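Local atomic coordinates of N-acetyl-beta-D glucosaminidase (Rhizomucor miehei CAU432, PDB entry 4ZM6), a protein that probably cleaves terminal beta-linked N-acetylglucosamine as a family 3 glycoside hydrolase and acetylates glucosamine with acetyl-CoA through a GCN5-related region. Residues P97-L102 with L163-G168; L105-A110 with V627-H632; G221-T226 with H638-G643; F673-K676 with R680-D683. All blocks are in the same frame, centred on the assembly; numbering follows the deposited sequence.

How the contacts relate
Contacts 1 and 2 are buried. Contacts 3 and 4 are partly buried. Contact 1 joins two helices of the glycoside hydrolase region through an amide and a water. Contacts 2 and 3 join that region to the acetyltransferase region, and both use helix 627-642. Contact 2 meets the first turns of this helix, where acetyl-CoA also binds. Contact 3 meets its last turn, with a water and a methyl group. A salt bridge ties contact 3 back to contact 1. Contact 4 lies within the acetyltransferase region and is mainly apolar. Its helix packs on 627-632 and reaches acetyl-CoA as well, so contacts 2 and 4 share the ligand.

Contact 1. Residues P97-L102 with L163-G168; sequences PGNMAL and LAQVEG
The side-chain amide of Gln165 has Leu102 CD1 and Asn99 OD1 above the same side of its plane, CD1 near NE2 and OD1 near OE1. Leu102 CD1 is 3.4 Å from Gln165 NE2. The two side chains reach each other from opposite directions. The amide of Asn99 is turned 67° against that of Gln165. Asn99 OD1 lies 3.5 Å from Gln165 OE1. Both atoms are acceptors, so this is proximity and not a bond. Gln165 OE1 instead takes a hydrogen bond from Tyr151, outside the two segments. At the other end of the amide, Gln165 NE2 donates to a water at 2.9 Å. The same water lies 3.0 Å from Pro97 O, to which it can donate, and so links the two segments. A weak bond from NE2 to Ala111 O is a further hold on this nitrogen. These partners fix the rotation of the buried amide. Gln165 reaches them with a chain bent at chi2 (-146°). Gly98 is the N-cap of the short helix 99-105. One long polar side chain of helix 155-171 thus spans to the start of this helix. Both helices belong to the family 3 N-terminal domain, a member of the TIM-barrel clan.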
# COMPACT_ATOMS: atom_id res chain seq x y z
N PRO A 97 -10.97 -26.55 -7.51
CA PRO A 97 -10.98 -25.35 -8.35
C PRO A 97 -9.60 -24.84 -8.78
O PRO A 97 -8.72 -24.68 -7.94
CB PRO A 97 -11.66 -24.31 -7.47
CG PRO A 97 -12.56 -25.11 -6.60
CD PRO A 97 -11.83 -26.39 -6.33
N GLY A 98 -9.43 -24.62 -10.08
CA GLY A 98 -8.23 -23.98 -10.62
C GLY A 98 -8.25 -22.49 -10.37
O GLY A 98 -9.18 -21.96 -9.76
N ASN A 99 -7.24 -21.80 -10.88
CA ASN A 99 -6.99 -20.43 -10.47
C ASN A 99 -8.15 -19.44 -10.66
O ASN A 99 -8.69 -18.95 -9.67
CB ASN A 99 -5.68 -19.91 -11.08
CG ASN A 99 -4.44 -20.34 -10.29
OD1 ASN A 99 -4.47 -21.32 -9.54
ND2 ASN A 99 -3.35 -19.60 -10.46
N MET A 100 -8.56 -19.15 -11.89
CA MET A 100 -9.61 -18.13 -12.07
C MET A 100 -10.91 -18.53 -11.38
O MET A 100 -11.67 -17.67 -10.93
CB MET A 100 -9.87 -17.81 -13.55
CG MET A 100 -10.65 -16.51 -13.74
SD MET A 100 -10.74 -15.92 -15.45
CE MET A 100 -9.03 -15.54 -15.78
N ALA A 101 -11.18 -19.83 -11.30
CA ALA A 101 -12.33 -20.31 -10.53
C ALA A 101 -12.24 -19.75 -9.12
O ALA A 101 -13.17 -19.08 -8.66
CB ALA A 101 -12.37 -21.83 -10.51
N LEU A 102 -11.11 -20.00 -8.46
CA LEU A 102 -10.84 -19.47 -7.12
C LEU A 102 -10.91 -17.94 -7.06
O LEU A 102 -11.43 -17.37 -6.10
CB LEU A 102 -9.46 -19.94 -6.61
CG LEU A 102 -9.34 -21.42 -6.25
CD1 LEU A 102 -7.88 -21.82 -6.11
CD2 LEU A 102 -10.11 -21.73 -4.97
N LEU A 163 -0.21 -15.89 -2.72
CA LEU A 163 0.35 -16.11 -1.37
C LEU A 163 -0.34 -17.27 -0.66
O LEU A 163 0.33 -18.12 -0.08
CB LEU A 163 0.17 -14.86 -0.49
CG LEU A 163 1.40 -14.03 -0.16
CD1 LEU A 163 1.87 -13.19 -1.34
CD2 LEU A 163 1.07 -13.13 1.02
N ALA A 164 -1.66 -17.27 -0.70
CA ALA A 164 -2.46 -18.25 0.02
C ALA A 164 -2.13 -19.66 -0.40
O ALA A 164 -2.07 -20.56 0.44
CB ALA A 164 -3.94 -17.97 -0.19
N GLN A 165 -1.92 -19.86 -1.70
CA GLN A 165 -1.65 -21.19 -2.26
C GLN A 165 -0.21 -21.62 -2.01
O GLN A 165 0.04 -22.78 -1.69
CB GLN A 165 -1.98 -21.23 -3.75
CG GLN A 165 -3.47 -21.20 -4.06
CD GLN A 165 -3.84 -22.02 -5.28
OE1 GLN A 165 -3.24 -21.88 -6.35
NE2 GLN A 165 -4.84 -22.88 -5.13
N VAL A 166 0.73 -20.69 -2.15
CA VAL A 166 2.12 -20.93 -1.79
C VAL A 166 2.21 -21.39 -0.33
O VAL A 166 2.91 -22.35 -0.01
CB VAL A 166 2.99 -19.68 -2.00
CG1 VAL A 166 4.37 -19.86 -1.39
CG2 VAL A 166 3.11 -19.37 -3.49
N GLU A 167 1.51 -20.69 0.56
CA GLU A 167 1.36 -21.15 1.94
C GLU A 167 0.80 -22.57 1.93
O GLU A 167 1.45 -23.50 2.40
CB GLU A 167 0.46 -20.22 2.76
CG GLU A 167 -0.07 -20.83 4.06
CD GLU A 167 -0.68 -19.81 5.01
OE1 GLU A 167 -1.29 -20.23 6.01
OE2 GLU A 167 -0.54 -18.60 4.78
N GLY A 168 -0.39 -22.73 1.38
CA GLY A 168 -1.08 -24.02 1.38
C GLY A 168 -0.23 -25.20 0.93
O GLY A 168 -0.16 -26.22 1.62
O HOH W 1 -5.78 -24.02 -7.59

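Contact 2. Residues L105-A110 with V627-H632; sequences LGSSTA and VGTLLH. With ACO (acetyl coenzyme *a), chain C.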
# COMPACT_ATOMS: atom_id res chain seq x y z
N LEU A 105 -14.43 -17.07 -7.05
CA LEU A 105 -14.88 -17.47 -5.71
C LEU A 105 -14.56 -16.38 -4.68
O LEU A 105 -15.41 -16.01 -3.87
CB LEU A 105 -14.21 -18.79 -5.31
CG LEU A 105 -14.98 -19.71 -4.36
CD1 LEU A 105 -14.25 -21.04 -4.24
CD2 LEU A 105 -15.18 -19.08 -2.99
N GLY A 106 -13.32 -15.90 -4.73
CA GLY A 106 -12.92 -14.70 -4.00
C GLY A 106 -12.50 -14.88 -2.55
O GLY A 106 -12.51 -13.92 -1.78
N SER A 107 -12.11 -16.10 -2.17
CA SER A 107 -11.67 -16.38 -0.82
C SER A 107 -10.27 -16.98 -0.81
O SER A 107 -10.08 -18.11 -1.24
CB SER A 107 -12.64 -17.35 -0.12
OG SER A 107 -12.08 -17.86 1.08
N SER A 108 -9.31 -16.21 -0.31
CA SER A 108 -7.94 -16.68 -0.14
C SER A 108 -7.87 -17.91 0.76
O SER A 108 -7.02 -18.78 0.57
CB SER A 108 -7.06 -15.57 0.43
OG SER A 108 -7.58 -15.10 1.66
N THR A 109 -8.77 -17.98 1.74
CA THR A 109 -8.84 -19.15 2.61
C THR A 109 -9.19 -20.41 1.81
O THR A 109 -8.55 -21.45 1.97
CB THR A 109 -9.88 -18.96 3.74
OG1 THR A 109 -9.57 -17.76 4.46
CG2 THR A 109 -9.87 -20.16 4.69
N ALA A 110 -10.19 -20.29 0.94
CA ALA A 110 -10.57 -21.39 0.05
C ALA A 110 -9.38 -21.87 -0.79
O ALA A 110 -9.10 -23.07 -0.85
CB ALA A 110 -11.73 -20.96 -0.85
N VAL A 627 -20.17 -12.27 4.57
CA VAL A 627 -19.48 -11.17 5.24
C VAL A 627 -18.45 -11.70 6.23
O VAL A 627 -17.32 -11.21 6.28
CB VAL A 627 -20.46 -10.24 5.98
CG1 VAL A 627 -19.71 -9.18 6.78
CG2 VAL A 627 -21.42 -9.59 4.99
N GLY A 628 -18.85 -12.69 7.02
CA GLY A 628 -17.93 -13.34 7.95
C GLY A 628 -16.68 -13.81 7.24
O GLY A 628 -15.56 -13.64 7.73
N THR A 629 -16.88 -14.37 6.05
CA THR A 629 -15.79 -14.92 5.26
C THR A 629 -14.88 -13.82 4.71
O THR A 629 -13.66 -13.97 4.72
CB THR A 629 -16.35 -15.80 4.12
OG1 THR A 629 -16.94 -16.97 4.70
CG2 THR A 629 -15.27 -16.21 3.14
N LEU A 630 -15.47 -12.72 4.25
CA LEU A 630 -14.69 -11.55 3.84
C LEU A 630 -13.71 -11.12 4.92
O LEU A 630 -12.50 -11.03 4.68
CB LEU A 630 -15.59 -10.37 3.51
CG LEU A 630 -15.77 -10.09 2.02
CD1 LEU A 630 -16.54 -11.22 1.33
CD2 LEU A 630 -16.49 -8.77 1.85
N LEU A 631 -14.26 -10.87 6.11
CA LEU A 631 -13.49 -10.36 7.24
C LEU A 631 -12.46 -11.37 7.70
O LEU A 631 -11.31 -11.01 7.98
CB LEU A 631 -14.43 -10.02 8.41
CG LEU A 631 -15.38 -8.85 8.17
CD1 LEU A 631 -16.43 -8.75 9.27
CD2 LEU A 631 -14.61 -7.54 8.05
N HIS A 632 -12.88 -12.62 7.76
CA HIS A 632 -12.01 -13.72 8.17
C HIS A 632 -10.78 -13.83 7.27
O HIS A 632 -9.66 -14.02 7.74
CB HIS A 632 -12.83 -15.01 8.13
CG HIS A 632 -12.04 -16.25 8.41
ND1 HIS A 632 -11.20 -16.82 7.48
CD2 HIS A 632 -11.97 -17.03 9.51
CE1 HIS A 632 -10.65 -17.90 8.00
NE2 HIS A 632 -11.10 -18.05 9.23
N1A ACO C . -25.83 -18.07 -0.34
C2A ACO C . -26.05 -19.22 0.33
N3A ACO C . -25.34 -19.59 1.42
C4A ACO C . -24.36 -18.80 1.92
C5A ACO C . -24.06 -17.53 1.23
C6A ACO C . -24.87 -17.19 0.04
N6A ACO C . -24.65 -16.03 -0.62
N7A ACO C . -23.05 -16.96 1.90
C8A ACO C . -22.72 -17.78 2.93
N9A ACO C . -23.49 -18.89 2.94
C1B ACO C . -23.40 -20.00 3.93
C2B ACO C . -22.51 -21.14 3.45
O2B ACO C . -23.15 -22.40 3.67
C3B ACO C . -21.20 -21.00 4.22
O3B ACO C . -20.59 -22.26 4.58
P3B ACO C . -21.07 -23.31 5.72
O7A ACO C . -20.43 -22.81 7.00
O8A ACO C . -22.58 -23.29 5.69
O9A ACO C . -20.48 -24.60 5.23
C4B ACO C . -21.56 -20.13 5.42
O4B ACO C . -22.82 -19.50 5.15
C5B ACO C . -20.48 -19.10 5.70
O5B ACO C . -21.10 -17.98 6.33
P1A ACO C . -20.64 -16.48 6.04
O1A ACO C . -21.85 -15.74 5.50
O2A ACO C . -19.33 -16.41 5.30
O3A ACO C . -20.37 -16.10 7.58
P2A ACO C . -21.35 -15.12 8.38
O4A ACO C . -21.39 -13.81 7.64
O5A ACO C . -22.64 -15.83 8.67
O6A ACO C . -20.52 -14.97 9.75
CBP ACO C . -20.09 -15.80 11.98
CCP ACO C . -20.16 -16.13 10.50
CDP ACO C . -19.01 -14.75 12.23
CEP ACO C . -19.72 -17.07 12.74
CAP ACO C . -21.47 -15.28 12.39
OAP ACO C . -22.37 -16.38 12.51
C9P ACO C . -21.46 -14.50 13.67
O9P ACO C . -21.39 -13.28 13.62
N8P ACO C . -21.56 -15.16 14.83
C7P ACO C . -21.61 -14.43 16.08
C6P ACO C . -21.40 -15.33 17.29
C5P ACO C . -19.99 -15.88 17.45
O5P ACO C . -19.91 -16.92 18.07
N4P ACO C . -18.91 -15.23 16.99
C3P ACO C . -17.55 -15.73 17.21
C2P ACO C . -16.90 -15.17 18.49
S1P ACO C . -15.53 -16.14 19.06
C ACO C . -14.20 -15.49 18.30
O ACO C . -14.34 -14.60 17.48
CH3 ACO C . -12.86 -16.04 18.67
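Thr109 and the ring of His632 meet at about a right angle. Thr109 OG1 sits at the edge of the imidazole, in its plane, 3.6 Å from His632 ND1. The methyl CG2 of Thr109 lies out of the ring plane, 4.1 Å from His632 CE1. CG of His632 is anti to its backbone N (chi1 175°), which sends the ring across to helix 108-125. Thr109 OG1 has its hydrogen bond with Asp633, the next residue of the histidine helix. At its second nitrogen, NE2, the His632 ring is hydrogen-bonded to Trp679 NE1, and the two rings are almost perpendicular. The Q-x-x-G-x-G signature of GCN5-related acetyltransferases runs from the preceding loop into the first turn of helix 627-642, and its backbone holds the pyrophosphate of the coenzyme. Gly628 N donates to O4A of acetyl-CoA at 2.8 Å, with an angle of 155°. Thr629 OG1 donates to O2A on the other phosphorus, and Thr629 N adds a weak bond to the same oxygen. Thr629 OG1 is also bonded to Lys677. Thr629 CG2, anti to the backbone N, turns to Ser107 instead, 4.1 Å from Ser107 OG. Ser107 is the N-cap of helix 108-125. Its OG accepts from Ala110 N at 3.1 Å and is also hydrogen-bonded to Asp633 OD2.

Contact 3. Residues G221-T226 with H638-G643; sequences GIACPT and HFREQG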
# COMPACT_ATOMS: atom_id res chain seq x y z
N GLY A 221 6.74 -15.48 6.07
CA GLY A 221 7.20 -16.82 6.46
C GLY A 221 6.90 -17.91 5.45
O GLY A 221 7.47 -17.94 4.36
N ILE A 222 6.00 -18.81 5.83
CA ILE A 222 5.63 -19.97 5.00
C ILE A 222 5.02 -19.55 3.65
O ILE A 222 5.07 -20.32 2.68
CB ILE A 222 4.67 -20.92 5.76
CG1 ILE A 222 4.58 -22.30 5.09
CG2 ILE A 222 3.29 -20.32 5.91
CD1 ILE A 222 5.90 -23.04 4.98
N ALA A 223 4.45 -18.35 3.59
CA ALA A 223 3.82 -17.85 2.36
C ALA A 223 4.82 -17.34 1.31
O ALA A 223 4.42 -17.06 0.18
CB ALA A 223 2.82 -16.75 2.69
N CYS A 224 6.09 -17.19 1.68
CA CYS A 224 7.13 -16.82 0.72
C CYS A 224 7.54 -18.07 -0.05
O CYS A 224 7.80 -19.11 0.57
CB CYS A 224 8.34 -16.22 1.42
SG CYS A 224 9.68 -15.77 0.30
N PRO A 225 7.59 -17.98 -1.39
CA PRO A 225 7.85 -19.19 -2.18
C PRO A 225 9.31 -19.62 -2.11
O PRO A 225 10.19 -18.80 -1.85
CB PRO A 225 7.46 -18.77 -3.59
CG PRO A 225 7.70 -17.31 -3.63
CD PRO A 225 7.44 -16.79 -2.25
N THR A 226 9.55 -20.89 -2.38
CA THR A 226 10.86 -21.50 -2.24
C THR A 226 11.62 -21.49 -3.56
O THR A 226 12.84 -21.65 -3.57
CB THR A 226 10.77 -22.94 -1.71
OG1 THR A 226 9.78 -23.67 -2.44
CG2 THR A 226 10.41 -22.94 -0.24
N HIS A 638 -3.69 -10.75 6.33
CA HIS A 638 -2.79 -9.89 7.09
C HIS A 638 -1.74 -10.70 7.84
O HIS A 638 -0.55 -10.45 7.70
CB HIS A 638 -3.55 -9.00 8.08
CG HIS A 638 -2.66 -8.28 9.03
ND1 HIS A 638 -2.75 -8.42 10.40
CD2 HIS A 638 -1.61 -7.44 8.80
CE1 HIS A 638 -1.81 -7.69 10.97
NE2 HIS A 638 -1.11 -7.09 10.03
N PHE A 639 -2.18 -11.68 8.62
CA PHE A 639 -1.27 -12.57 9.33
C PHE A 639 -0.26 -13.18 8.37
O PHE A 639 0.94 -13.21 8.65
CB PHE A 639 -2.02 -13.72 10.00
CG PHE A 639 -2.91 -13.30 11.14
CD1 PHE A 639 -2.52 -12.32 12.05
CD2 PHE A 639 -4.13 -13.94 11.33
CE1 PHE A 639 -3.36 -11.96 13.09
CE2 PHE A 639 -4.96 -13.59 12.38
CZ PHE A 639 -4.57 -12.60 13.26
N ARG A 640 -0.77 -13.66 7.24
CA ARG A 640 0.05 -14.33 6.24
C ARG A 640 1.19 -13.44 5.76
O ARG A 640 2.34 -13.88 5.70
CB ARG A 640 -0.84 -14.74 5.06
CG ARG A 640 -0.15 -15.55 3.98
CD ARG A 640 -1.14 -16.01 2.92
NE ARG A 640 -2.21 -16.85 3.48
CZ ARG A 640 -3.52 -16.57 3.45
NH1 ARG A 640 -3.99 -15.47 2.88
NH2 ARG A 640 -4.37 -17.43 3.99
N GLU A 641 0.88 -12.18 5.43
CA GLU A 641 1.89 -11.21 4.99
C GLU A 641 2.89 -10.89 6.09
O GLU A 641 4.07 -10.68 5.82
CB GLU A 641 1.23 -9.91 4.53
CG GLU A 641 0.42 -10.04 3.24
CD GLU A 641 -0.49 -8.84 3.01
OE1 GLU A 641 -1.55 -8.75 3.67
OE2 GLU A 641 -0.14 -7.99 2.17
N GLN A 642 2.41 -10.84 7.33
CA GLN A 642 3.25 -10.54 8.49
C GLN A 642 4.14 -11.71 8.92
O GLN A 642 5.09 -11.51 9.67
CB GLN A 642 2.40 -10.11 9.68
CG GLN A 642 1.70 -8.77 9.50
CD GLN A 642 2.68 -7.67 9.17
OE1 GLN A 642 3.61 -7.40 9.93
NE2 GLN A 642 2.48 -7.03 8.02
N GLY A 643 3.83 -12.91 8.46
CA GLY A 643 4.58 -14.10 8.86
C GLY A 643 4.13 -14.63 10.21
O GLY A 643 4.88 -15.32 10.89
O HOH W 2 4.03 -16.49 5.68
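Ala223 packs its methyl group against the aliphatic part of Arg640. Ala223 CB is 3.5 Å from Arg640 CG and 4.0 Å from Arg640 CD. Ala223 lies in a type I beta turn, Gly221 to Cys224. Arg640 lies in the last turn of helix 627-642, which Gly643 closes with a Schellman motif. The turn and the helix end also meet directly, with Gly221 N 3.8 Å from Gly643 CA. Both residues are glycines, so the backbones come close there. A water bridges the two segments. It accepts from Ala223 N at 2.8 Å and, weakly, from Gly221 N, and it donates to Arg640 O. Further out, Arg640 is extended through chi1 and chi2, which lays its methylenes along the methyl of Ala223. A bend at chi3 (-59°) then turns the charged end toward helix 155-171. There Arg640 NE forms a salt bridge with Glu167 OE2. Asp645, just past the helix, accepts a hydrogen bond from Ile222 N in the turn. The contact thus joins a loop of the glycosidase region to the acetyltransferase helix. Arg640 O has two donors: the water at 3.1 Å and Gly643 N at 3.3 Å.

Contact 4. Residues F673-K676 with R680-D683; sequences FFSK and RMDD. With ACO (acetyl coenzyme *a), chain C.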
# COMPACT_ATOMS: atom_id res chain seq x y z
N PHE A 673 -18.25 -23.06 11.89
CA PHE A 673 -17.79 -22.11 10.88
C PHE A 673 -16.27 -22.14 10.78
O PHE A 673 -15.72 -22.26 9.68
CB PHE A 673 -18.28 -20.70 11.22
CG PHE A 673 -17.69 -19.63 10.35
CD1 PHE A 673 -16.49 -19.02 10.69
CD2 PHE A 673 -18.33 -19.23 9.19
CE1 PHE A 673 -15.95 -18.04 9.88
CE2 PHE A 673 -17.80 -18.24 8.38
CZ PHE A 673 -16.60 -17.65 8.72
N PHE A 674 -15.60 -22.06 11.93
CA PHE A 674 -14.14 -21.99 11.98
C PHE A 674 -13.45 -23.30 11.60
O PHE A 674 -12.46 -23.28 10.86
CB PHE A 674 -13.65 -21.51 13.35
CG PHE A 674 -13.92 -20.05 13.62
CD1 PHE A 674 -13.41 -19.07 12.77
CD2 PHE A 674 -14.66 -19.65 14.72
CE1 PHE A 674 -13.66 -17.73 13.01
CE2 PHE A 674 -14.90 -18.31 14.96
CZ PHE A 674 -14.40 -17.35 14.10
N SER A 675 -13.93 -24.45 12.08
CA SER A 675 -13.31 -25.73 11.72
C SER A 675 -13.45 -26.00 10.23
O SER A 675 -12.51 -26.46 9.58
CB SER A 675 -13.89 -26.89 12.53
OG SER A 675 -15.27 -26.73 12.73
N LYS A 676 -14.61 -25.66 9.68
CA LYS A 676 -14.88 -25.82 8.25
C LYS A 676 -13.93 -25.02 7.34
O LYS A 676 -13.71 -25.40 6.20
CB LYS A 676 -16.32 -25.43 7.94
CG LYS A 676 -16.85 -25.95 6.63
CD LYS A 676 -18.30 -26.38 6.78
CE LYS A 676 -18.83 -27.03 5.52
NZ LYS A 676 -18.78 -26.10 4.35
N ARG A 680 -8.05 -26.01 13.50
CA ARG A 680 -8.01 -27.25 14.27
C ARG A 680 -8.52 -27.03 15.71
O ARG A 680 -7.76 -26.61 16.59
CB ARG A 680 -6.58 -27.82 14.27
N MET A 681 -9.80 -27.32 15.94
CA MET A 681 -10.42 -27.16 17.26
C MET A 681 -10.03 -28.32 18.19
O MET A 681 -9.92 -29.46 17.74
CB MET A 681 -11.96 -27.13 17.16
CG MET A 681 -12.54 -26.18 16.12
SD MET A 681 -12.18 -24.43 16.37
CE MET A 681 -13.11 -24.08 17.86
N ASP A 682 -9.84 -28.02 19.47
CA ASP A 682 -9.48 -29.04 20.46
C ASP A 682 -10.68 -29.92 20.81
O ASP A 682 -11.83 -29.51 20.68
CB ASP A 682 -8.95 -28.39 21.74
CG ASP A 682 -7.62 -27.67 21.54
OD1 ASP A 682 -7.22 -27.43 20.38
OD2 ASP A 682 -6.98 -27.33 22.55
N ASP A 683 -10.38 -31.13 21.28
CA ASP A 683 -11.42 -32.10 21.67
C ASP A 683 -12.10 -31.72 22.98
O ASP A 683 -13.32 -31.84 23.12
CB ASP A 683 -10.81 -33.50 21.83
CG ASP A 683 -10.18 -34.02 20.54
OD1 ASP A 683 -10.62 -33.61 19.45
OD2 ASP A 683 -9.25 -34.85 20.64
N1A ACO C . -25.83 -18.07 -0.34
C2A ACO C . -26.05 -19.22 0.33
N3A ACO C . -25.34 -19.59 1.42
C4A ACO C . -24.36 -18.80 1.92
C5A ACO C . -24.06 -17.53 1.23
C6A ACO C . -24.87 -17.19 0.04
N6A ACO C . -24.65 -16.03 -0.62
N7A ACO C . -23.05 -16.96 1.90
C8A ACO C . -22.72 -17.78 2.93
N9A ACO C . -23.49 -18.89 2.94
C1B ACO C . -23.40 -20.00 3.93
C2B ACO C . -22.51 -21.14 3.45
O2B ACO C . -23.15 -22.40 3.67
C3B ACO C . -21.20 -21.00 4.22
O3B ACO C . -20.59 -22.26 4.58
P3B ACO C . -21.07 -23.31 5.72
O7A ACO C . -20.43 -22.81 7.00
O8A ACO C . -22.58 -23.29 5.69
O9A ACO C . -20.48 -24.60 5.23
C4B ACO C . -21.56 -20.13 5.42
O4B ACO C . -22.82 -19.50 5.15
C5B ACO C . -20.48 -19.10 5.70
O5B ACO C . -21.10 -17.98 6.33
P1A ACO C . -20.64 -16.48 6.04
O1A ACO C . -21.85 -15.74 5.50
O2A ACO C . -19.33 -16.41 5.30
O3A ACO C . -20.37 -16.10 7.58
P2A ACO C . -21.35 -15.12 8.38
O4A ACO C . -21.39 -13.81 7.64
O5A ACO C . -22.64 -15.83 8.67
O6A ACO C . -20.52 -14.97 9.75
CBP ACO C . -20.09 -15.80 11.98
CCP ACO C . -20.16 -16.13 10.50
CDP ACO C . -19.01 -14.75 12.23
CEP ACO C . -19.72 -17.07 12.74
CAP ACO C . -21.47 -15.28 12.39
OAP ACO C . -22.37 -16.38 12.51
C9P ACO C . -21.46 -14.50 13.67
O9P ACO C . -21.39 -13.28 13.62
N8P ACO C . -21.56 -15.16 14.83
C7P ACO C . -21.61 -14.43 16.08
C6P ACO C . -21.40 -15.33 17.29
C5P ACO C . -19.99 -15.88 17.45
O5P ACO C . -19.91 -16.92 18.07
N4P ACO C . -18.91 -15.23 16.99
C3P ACO C . -17.55 -15.73 17.21
C2P ACO C . -16.90 -15.17 18.49
S1P ACO C . -15.53 -16.14 19.06
C ACO C . -14.20 -15.49 18.30
O ACO C . -14.34 -14.60 17.48
CH3 ACO C . -12.86 -16.04 18.67
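Chi1 of Met681 (-49°) sets CG beside the backbone N, 3.9 Å from Ser675 CB. The bend at chi2 (-62°) then carries Met681 SD to 4.5 Å from Phe674 CB. Ser675 meets Met681 with CB. Its chi1 of 38° puts OG between the backbone N and the carbonyl carbon, where it bonds to the carbonyl oxygens of Gln671 and Ala672 in its own helix. Strand 680-681 pairs antiparallel with strand 847-857, so the contact seats helix 665-677 beside the sheet that includes these strands. The helix meets acetyl-CoA on another side. Phe673 carries CCP of the ligand over one face, 3.7 Å above the ring plane and offset toward the rim. Phe673 CD1 in turn lies over a face of the Phe674 ring, also 3.7 Å above its plane and offset toward the rim. Lys676 NZ donates to O9A of the ligand's 3'-phosphate, although the modelled distance is doubtfully short. Glu366 is a long, weak second partner of this lysine. The helix-to-strand packing is therefore apolar and not directional, while the charge of Lys676 is directed at the 3'-phosphate, where it probably offsets negative charge.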